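Long-range contacts in ornithine carbamoyltransferase (PDB 3GD5), which probably catalyses the reversible transfer of the carbamoyl group from carbamoyl phosphate to ornithine, giving citrulline in the pathway to arginine: residues A156-A161 and G225-Y230; G181-V186 and G210-I215; E221-A226 and A257-C262. All coordinates share one frame; numbering follows the deposited sequence.

Contact 1: residues A156-A161 and G225-Y230; sequences AGLKLA and GAHILY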
loop_
_atom_site.group_PDB
_atom_site.type_symbol
_atom_site.label_atom_id
_atom_site.label_comp_id
_atom_site.label_asym_id
_atom_site.label_seq_id
_atom_site.Cartn_x
_atom_site.Cartn_y
_atom_site.Cartn_z
ATOM N N ALA A 156 -41.466 -29.590 0.585
ATOM C CA ALA A 156 -42.444 -29.508 -0.497
ATOM C C ALA A 156 -43.724 -28.828 -0.027
ATOM O O ALA A 156 -44.130 -28.984 1.123
ATOM C CB ALA A 156 -42.757 -30.913 -1.019
ATOM N N GLY A 157 -44.353 -28.070 -0.920
ATOM C CA GLY A 157 -45.582 -27.378 -0.568
ATOM C C GLY A 157 -45.315 -26.008 0.022
ATOM O O GLY A 157 -46.091 -25.075 -0.170
ATOM N N LEU A 158 -44.206 -25.890 0.743
ATOM C CA LEU A 158 -43.812 -24.631 1.363
ATOM C C LEU A 158 -43.526 -23.555 0.317
ATOM O O LEU A 158 -43.315 -23.856 -0.860
ATOM C CB LEU A 158 -42.561 -24.849 2.215
ATOM C CG LEU A 158 -42.702 -24.951 3.735
ATOM C CD1 LEU A 158 -43.938 -25.750 4.113
ATOM C CD2 LEU A 158 -41.436 -25.590 4.300
ATOM N N LYS A 159 -43.539 -22.300 0.751
ATOM C CA LYS A 159 -43.243 -21.193 -0.140
ATOM C C LYS A 159 -42.138 -20.310 0.460
ATOM O O LYS A 159 -42.213 -19.892 1.623
ATOM C CB LYS A 159 -44.490 -20.346 -0.406
ATOM C CG LYS A 159 -44.238 -19.228 -1.418
ATOM C CD LYS A 159 -45.293 -18.133 -1.354
ATOM C CE LYS A 159 -45.040 -17.067 -2.411
ATOM N NZ LYS A 159 -46.016 -15.936 -2.359
ATOM N N LEU A 160 -41.118 -20.040 -0.352
ATOM C CA LEU A 160 -39.969 -19.210 0.031
ATOM C C LEU A 160 -40.019 -17.909 -0.780
ATOM O O LEU A 160 -40.171 -17.925 -2.004
ATOM C CB LEU A 160 -38.666 -19.978 -0.269
ATOM C CG LEU A 160 -37.219 -19.477 -0.077
ATOM C CD1 LEU A 160 -37.064 -18.086 -0.655
ATOM C CD2 LEU A 160 -36.830 -19.496 1.388
ATOM N N ALA A 161 -39.917 -16.779 -0.094
ATOM C CA ALA A 161 -39.916 -15.485 -0.764
ATOM C C ALA A 161 -38.572 -14.810 -0.515
ATOM O O ALA A 161 -38.158 -14.632 0.630
ATOM C CB ALA A 161 -41.038 -14.615 -0.240
ATOM N N GLY A 225 -48.229 -15.075 1.951
ATOM C CA GLY A 225 -48.336 -16.517 2.088
ATOM C C GLY A 225 -47.029 -17.290 2.177
ATOM O O GLY A 225 -47.032 -18.522 2.129
ATOM N N ALA A 226 -45.908 -16.588 2.308
ATOM C CA ALA A 226 -44.618 -17.266 2.394
ATOM C C ALA A 226 -44.368 -17.773 3.805
ATOM O O ALA A 226 -44.772 -17.142 4.778
ATOM C CB ALA A 226 -43.501 -16.315 1.974
ATOM N N HIS A 227 -43.706 -18.922 3.913
ATOM C CA HIS A 227 -43.382 -19.507 5.216
ATOM C C HIS A 227 -41.964 -19.084 5.576
ATOM O O HIS A 227 -41.518 -19.251 6.710
ATOM C CB HIS A 227 -43.429 -21.030 5.138
ATOM C CG HIS A 227 -44.704 -21.563 4.570
ATOM N ND1 HIS A 227 -45.827 -21.787 5.338
ATOM C CD2 HIS A 227 -45.043 -21.889 3.301
ATOM C CE1 HIS A 227 -46.803 -22.228 4.566
ATOM N NE2 HIS A 227 -46.354 -22.299 3.326
ATOM N N ILE A 228 -41.265 -18.530 4.590
ATOM C CA ILE A 228 -39.886 -18.111 4.769
ATOM C C ILE A 228 -39.579 -16.845 3.983
ATOM O O ILE A 228 -39.772 -16.797 2.771
ATOM C CB ILE A 228 -38.909 -19.222 4.276
ATOM C CG1 ILE A 228 -39.233 -20.550 4.953
ATOM C CG2 ILE A 228 -37.458 -18.833 4.563
ATOM C CD1 ILE A 228 -39.446 -21.688 3.957
ATOM N N LEU A 229 -39.123 -15.810 4.680
ATOM C CA LEU A 229 -38.714 -14.576 4.015
ATOM C C LEU A 229 -37.178 -14.610 4.037
ATOM O O LEU A 229 -36.564 -14.763 5.090
ATOM C CB LEU A 229 -39.248 -13.350 4.755
ATOM C CG LEU A 229 -40.770 -13.188 4.711
ATOM C CD1 LEU A 229 -41.158 -11.906 5.423
ATOM C CD2 LEU A 229 -41.253 -13.155 3.260
ATOM N N TYR A 230 -36.572 -14.474 2.866
ATOM C CA TYR A 230 -35.126 -14.555 2.729
ATOM C C TYR A 230 -34.546 -13.308 2.088
ATOM O O TYR A 230 -35.107 -12.763 1.138
ATOM C CB TYR A 230 -34.780 -15.768 1.862
ATOM C CG TYR A 230 -33.359 -16.276 1.972
ATOM C CD1 TYR A 230 -32.274 -15.509 1.542
ATOM C CD2 TYR A 230 -33.104 -17.551 2.474
ATOM C CE1 TYR A 230 -30.968 -16.006 1.608
ATOM C CE2 TYR A 230 -31.814 -18.055 2.546
ATOM C CZ TYR A 230 -30.748 -17.280 2.115
ATOM O OH TYR A 230 -29.465 -17.784 2.230
#

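Contact 2: residues G181-V186 and G210-I215; sequences GMSIAV and GAEVQI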
loop_
_atom_site.group_PDB
_atom_site.type_symbol
_atom_site.label_atom_id
_atom_site.label_comp_id
_atom_site.label_asym_id
_atom_site.label_seq_id
_atom_site.Cartn_x
_atom_site.Cartn_y
_atom_site.Cartn_z
ATOM N N GLY A 181 -39.418 -29.141 -4.311
ATOM C CA GLY A 181 -40.844 -28.900 -4.423
ATOM C C GLY A 181 -41.317 -27.698 -3.636
ATOM O O GLY A 181 -42.506 -27.572 -3.340
ATOM N N MET A 182 -40.391 -26.813 -3.286
ATOM C CA MET A 182 -40.743 -25.618 -2.535
ATOM C C MET A 182 -40.948 -24.484 -3.527
ATOM O O MET A 182 -40.100 -24.248 -4.393
ATOM C CB MET A 182 -39.625 -25.259 -1.547
ATOM C CG MET A 182 -39.949 -24.088 -0.626
ATOM S SD MET A 182 -38.586 -23.618 0.499
ATOM C CE MET A 182 -38.488 -25.008 1.513
ATOM N N SER A 183 -42.081 -23.796 -3.413
ATOM C CA SER A 183 -42.374 -22.678 -4.296
ATOM C C SER A 183 -41.507 -21.490 -3.904
ATOM O O SER A 183 -41.250 -21.258 -2.722
ATOM C CB SER A 183 -43.854 -22.290 -4.205
ATOM O OG SER A 183 -44.679 -23.275 -4.809
ATOM N N ILE A 184 -41.046 -20.740 -4.896
ATOM C CA ILE A 184 -40.213 -19.582 -4.617
ATOM C C ILE A 184 -40.581 -18.362 -5.443
ATOM O O ILE A 184 -40.794 -18.442 -6.652
ATOM C CB ILE A 184 -38.706 -19.885 -4.838
ATOM C CG1 ILE A 184 -37.889 -18.600 -4.618
ATOM C CG2 ILE A 184 -38.480 -20.467 -6.236
ATOM C CD1 ILE A 184 -36.390 -18.786 -4.671
ATOM N N ALA A 185 -40.657 -17.230 -4.763
ATOM C CA ALA A 185 -40.970 -15.961 -5.392
ATOM C C ALA A 185 -39.777 -15.050 -5.098
ATOM O O ALA A 185 -39.433 -14.816 -3.935
ATOM C CB ALA A 185 -42.245 -15.385 -4.790
ATOM N N VAL A 186 -39.136 -14.553 -6.150
ATOM C CA VAL A 186 -37.985 -13.684 -5.987
ATOM C C VAL A 186 -38.310 -12.274 -6.436
ATOM O O VAL A 186 -38.582 -12.030 -7.611
ATOM C CB VAL A 186 -36.774 -14.211 -6.784
ATOM C CG1 VAL A 186 -37.189 -14.506 -8.213
ATOM C CG2 VAL A 186 -35.645 -13.184 -6.766
ATOM N N GLY A 210 -43.760 -29.770 -9.121
ATOM C CA GLY A 210 -45.028 -29.156 -8.771
ATOM C C GLY A 210 -44.924 -27.868 -7.975
ATOM O O GLY A 210 -45.895 -27.448 -7.338
ATOM N N ALA A 211 -43.751 -27.242 -7.996
ATOM C CA ALA A 211 -43.546 -25.989 -7.278
ATOM C C ALA A 211 -43.666 -24.872 -8.296
ATOM O O ALA A 211 -43.505 -25.107 -9.489
ATOM C CB ALA A 211 -42.161 -25.967 -6.635
ATOM N N GLU A 212 -43.964 -23.661 -7.844
ATOM C CA GLU A 212 -44.066 -22.559 -8.787
ATOM C C GLU A 212 -42.930 -21.570 -8.557
ATOM O O GLU A 212 -42.524 -21.324 -7.422
ATOM C CB GLU A 212 -45.427 -21.860 -8.676
ATOM C CG GLU A 212 -45.606 -20.972 -7.466
ATOM C CD GLU A 212 -46.867 -20.126 -7.554
ATOM O OE1 GLU A 212 -47.129 -19.555 -8.640
ATOM O OE2 GLU A 212 -47.587 -20.022 -6.537
ATOM N N VAL A 213 -42.415 -21.021 -9.651
ATOM C CA VAL A 213 -41.316 -20.068 -9.615
ATOM C C VAL A 213 -41.768 -18.718 -10.152
ATOM O O VAL A 213 -42.342 -18.635 -11.237
ATOM C CB VAL A 213 -40.131 -20.566 -10.471
ATOM C CG1 VAL A 213 -39.062 -19.483 -10.574
ATOM C CG2 VAL A 213 -39.556 -21.838 -9.866
ATOM N N GLN A 214 -41.492 -17.661 -9.397
ATOM C CA GLN A 214 -41.888 -16.322 -9.802
ATOM C C GLN A 214 -40.816 -15.258 -9.609
ATOM O O GLN A 214 -40.238 -15.129 -8.527
ATOM C CB GLN A 214 -43.126 -15.892 -9.022
ATOM C CG GLN A 214 -44.362 -16.710 -9.292
ATOM C CD GLN A 214 -45.457 -16.390 -8.303
ATOM O OE1 GLN A 214 -45.404 -16.814 -7.144
ATOM N NE2 GLN A 214 -46.451 -15.621 -8.748
ATOM N N ILE A 215 -40.562 -14.495 -10.667
ATOM C CA ILE A 215 -39.601 -13.406 -10.615
ATOM C C ILE A 215 -40.453 -12.147 -10.646
ATOM O O ILE A 215 -40.962 -11.744 -11.688
ATOM C CB ILE A 215 -38.617 -13.443 -11.812
ATOM C CG1 ILE A 215 -37.837 -12.127 -11.896
ATOM C CG2 ILE A 215 -39.374 -13.686 -13.104
ATOM C CD1 ILE A 215 -37.188 -11.686 -10.589
#

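Contact 3: residues E221-A226 and A257-C262; sequences EAARGA and AALLNC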
loop_
_atom_site.group_PDB
_atom_site.type_symbol
_atom_site.label_atom_id
_atom_site.label_comp_id
_atom_site.label_asym_id
_atom_site.label_seq_id
_atom_site.Cartn_x
_atom_site.Cartn_y
_atom_site.Cartn_z
ATOM N N GLU A 221 -45.795 -8.651 -2.616
ATOM C CA GLU A 221 -46.533 -9.624 -3.404
ATOM C C GLU A 221 -45.906 -10.990 -3.153
ATOM O O GLU A 221 -46.590 -11.956 -2.813
ATOM C CB GLU A 221 -46.425 -9.280 -4.891
ATOM C CG GLU A 221 -47.318 -10.112 -5.788
ATOM C CD GLU A 221 -48.796 -9.865 -5.518
ATOM O OE1 GLU A 221 -49.258 -8.711 -5.702
ATOM O OE2 GLU A 221 -49.491 -10.826 -5.117
ATOM N N ALA A 222 -44.587 -11.046 -3.309
ATOM C CA ALA A 222 -43.829 -12.275 -3.118
ATOM C C ALA A 222 -43.970 -12.848 -1.709
ATOM O O ALA A 222 -44.069 -14.066 -1.529
ATOM C CB ALA A 222 -42.354 -12.019 -3.430
ATOM N N ALA A 223 -43.986 -11.963 -0.717
ATOM C CA ALA A 223 -44.081 -12.365 0.679
ATOM C C ALA A 223 -45.444 -12.903 1.105
ATOM O O ALA A 223 -45.539 -13.657 2.080
ATOM C CB ALA A 223 -43.684 -11.193 1.581
ATOM N N ARG A 224 -46.501 -12.528 0.393
ATOM C CA ARG A 224 -47.825 -12.995 0.774
ATOM C C ARG A 224 -47.893 -14.521 0.788
ATOM O O ARG A 224 -47.621 -15.179 -0.222
ATOM C CB ARG A 224 -48.896 -12.422 -0.161
ATOM C CG ARG A 224 -50.317 -12.596 0.386
ATOM C CD ARG A 224 -51.342 -11.646 -0.248
ATOM N NE ARG A 224 -51.702 -12.003 -1.620
ATOM C CZ ARG A 224 -50.985 -11.692 -2.699
ATOM N NH1 ARG A 224 -49.853 -11.007 -2.577
ATOM N NH2 ARG A 224 -51.409 -12.060 -3.904
ATOM N N GLY A 225 -48.229 -15.075 1.951
ATOM C CA GLY A 225 -48.336 -16.517 2.088
ATOM C C GLY A 225 -47.029 -17.290 2.177
ATOM O O GLY A 225 -47.032 -18.522 2.129
ATOM N N ALA A 226 -45.908 -16.588 2.308
ATOM C CA ALA A 226 -44.618 -17.266 2.394
ATOM C C ALA A 226 -44.368 -17.773 3.805
ATOM O O ALA A 226 -44.772 -17.142 4.778
ATOM C CB ALA A 226 -43.501 -16.315 1.974
ATOM N N ALA A 257 -41.140 -5.579 9.943
ATOM C CA ALA A 257 -42.412 -5.969 10.536
ATOM C C ALA A 257 -43.542 -6.010 9.510
ATOM O O ALA A 257 -44.305 -6.974 9.455
ATOM C CB ALA A 257 -42.767 -5.012 11.665
ATOM N N ALA A 258 -43.644 -4.964 8.697
ATOM C CA ALA A 258 -44.694 -4.886 7.688
ATOM C C ALA A 258 -44.661 -6.066 6.717
ATOM O O ALA A 258 -45.676 -6.737 6.509
ATOM C CB ALA A 258 -44.580 -3.572 6.921
ATOM N N LEU A 259 -43.497 -6.322 6.123
ATOM C CA LEU A 259 -43.365 -7.419 5.170
ATOM C C LEU A 259 -43.715 -8.748 5.825
ATOM O O LEU A 259 -44.353 -9.606 5.215
ATOM C CB LEU A 259 -41.942 -7.475 4.615
ATOM C CG LEU A 259 -41.773 -8.450 3.446
ATOM C CD1 LEU A 259 -42.666 -8.009 2.300
ATOM C CD2 LEU A 259 -40.322 -8.491 2.998
ATOM N N LEU A 260 -43.288 -8.908 7.072
ATOM C CA LEU A 260 -43.553 -10.120 7.839
ATOM C C LEU A 260 -45.048 -10.337 8.008
ATOM O O LEU A 260 -45.553 -11.457 7.921
ATOM C CB LEU A 260 -42.923 -10.013 9.226
ATOM C CG LEU A 260 -41.623 -10.762 9.502
ATOM C CD1 LEU A 260 -41.167 -10.480 10.925
ATOM C CD2 LEU A 260 -41.845 -12.254 9.299
ATOM N N ASN A 261 -45.756 -9.247 8.260
ATOM C CA ASN A 261 -47.187 -9.316 8.472
ATOM C C ASN A 261 -47.949 -9.818 7.247
ATOM O O ASN A 261 -49.077 -10.302 7.368
ATOM C CB ASN A 261 -47.707 -7.944 8.890
ATOM C CG ASN A 261 -49.018 -8.031 9.628
ATOM O OD1 ASN A 261 -49.109 -8.679 10.677
ATOM N ND2 ASN A 261 -50.050 -7.387 9.088
ATOM N N CYS A 262 -47.324 -9.713 6.076
ATOM C CA CYS A 262 -47.943 -10.141 4.824
ATOM C C CYS A 262 -47.715 -11.613 4.504
ATOM O O CYS A 262 -48.279 -12.134 3.547
ATOM C CB CYS A 262 -47.406 -9.304 3.663
ATOM S SG CYS A 262 -47.571 -7.524 3.885
#

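Contact 1: residues A156-A161 and G225-Y230
Residues Leu160 and Ala161 pair with Ile228 and Leu229 as neighbouring parallel strands in the middle of the five-stranded, Rossmann-like sheet of the ornithine-binding domain. Ala161 N donates to Ile228 O at 2.9 Å, and the ladder runs on through Tyr230 N to Ala161 O at 2.7 Å. At the strand entry Lys159 O accepts from His227 N at 2.9 Å, while its bond from Ile228 N is weak. The His227 ring meets Leu158 and Lys159 in two ways: Leu158 CD1 lies over one face in a CH-pi contact, 4.2 Å from the centroid, and Lys159 N is at the edge, in the ring plane. On the sheet face of Leu160 and Ile228, Leu160 CD2 presses on Ile228 CG2 at 3.3 Å, tighter than usual van der Waals contact. With CG anti to the backbone N (chi1 178°), Leu160 also brings CD1 to Tyr230 CB. On the other face, that of Ala161 and Leu229, Ala161 CB meets Ala226 CB at 3.7 Å. Helix 138-152 packs on Leu158 and Ile228, and helix 168-180 on Leu160 and Tyr230; strand 183-187 flanks the pair beyond Leu160, strand 268-271 beyond Ile228.

Contact 2: residues G181-V186 and G210-I215
Ile184 pairs with Val213 and Val186 with Ile215 in a beta-alpha-beta unit whose crossover helix is 196-209; segments 183-186 and 213-215 run parallel, 3° apart. The compact part is the backbone ladder and the sheet face that carries Ile184, Val186 and Val213, with Ile215 as its exposed outer member. The side chains of Ile184 and Val213 run alongside each other in one direction, CG2 to CG2 at 4.0 Å; helix 168-180 packs against Ile184 and helix 196-209 against Val213. Between the backbones, Ile184 N donates to Glu212 O and Ile184 O accepts from Gln214 N, after which Val186 N closes on Gln214 O at 2.7 Å. Val186 CG1 sits between its backbone N and carbonyl carbon (chi1 50°), which sets it against the outer strand, 3.7 Å from Ile215 CD1. The solvent side is looser. Strand 213-216 is one of the two edge strands of the sheet within the chain, Glu212 is exposed, and the extended Gln214 merely brings OE1 to 4.2 Å from Ala185 CB. Where the strands begin, a side chain extends the ladder: Ser183 OG, turned beside its backbone N, accepts the Glu212 N-H at 3.1 Å in a nearly straight bond of 173°.

Contact 3: residues E221-A226 and A257-C262
Arg224 and Cys262 meet where the chain near helix 219-223 comes up to the chain near helix 257-261, their CA atoms 5.0 Å apart. The polar part of the link is made by one carbonyl: Cys262 O faces Arg224 CA at 2.9 Å in a CA-H...O contact and takes a weak hydrogen bond from Gly225 N at 3.3 Å. The side chain of Arg224 starts beside the same oxygen, with CB and then CG each 3.8 Å from Cys262 O. From there it leaves the other segment. CG stands anti to the backbone N (chi1 -166°), CD carries the chain onward, and a bend at chi3 (73°) turns NE and the guanidinium back toward helix 219-223. NH1 and NH2 both end on one atom, Glu221 OE2, each at 2.6 Å, and this oxygen lies within the guanidinium plane. The two nitrogens reach it differently: NH2 arrives nearly along the C-O axis, NH1 from above the carboxylate plane. This salt bridge, internal to 221-226, ties Glu221 to Arg224, a residue of the type II beta turn from Ala223 to Ala226, which leads the chain into strand 228-231 of the Rossmann-like sheet. Gly225 takes the positive phi within that turn, and Ala226 N bonds back to Ala223 O. Toward the sheet the contact becomes apolar. Leu259 CG is anti to its backbone N, and the branch CD1 is brought to 3.4 Å from Ala223 CB, a tight carbon pair; Leu229 of strand 228-231 touches both residues.

In the fold
All three contacts belong to the ornithine-binding domain, and two of them are strand pairings of one parallel sheet. Contact 1 is its buried middle; contact 2, partly buried, carries the sheet outward to an edge strand. Leu158 O and Leu160 N probably bond to Ser183 N and O, so that strands 159-163 and 183-187 connect the two ladders. Contact 3 lies nearer the surface, where the segments next to helices 219-223 and 257-261 meet through a carbonyl and a small apolar patch in place of a ladder. It shares Gly225 and Ala226 with contact 1, and Lys159 NZ probably bonds to both Ala222 O and Arg224 O. Between contacts 2 and 3 the link is slight: Ala185 CB packs on Ala222 CB.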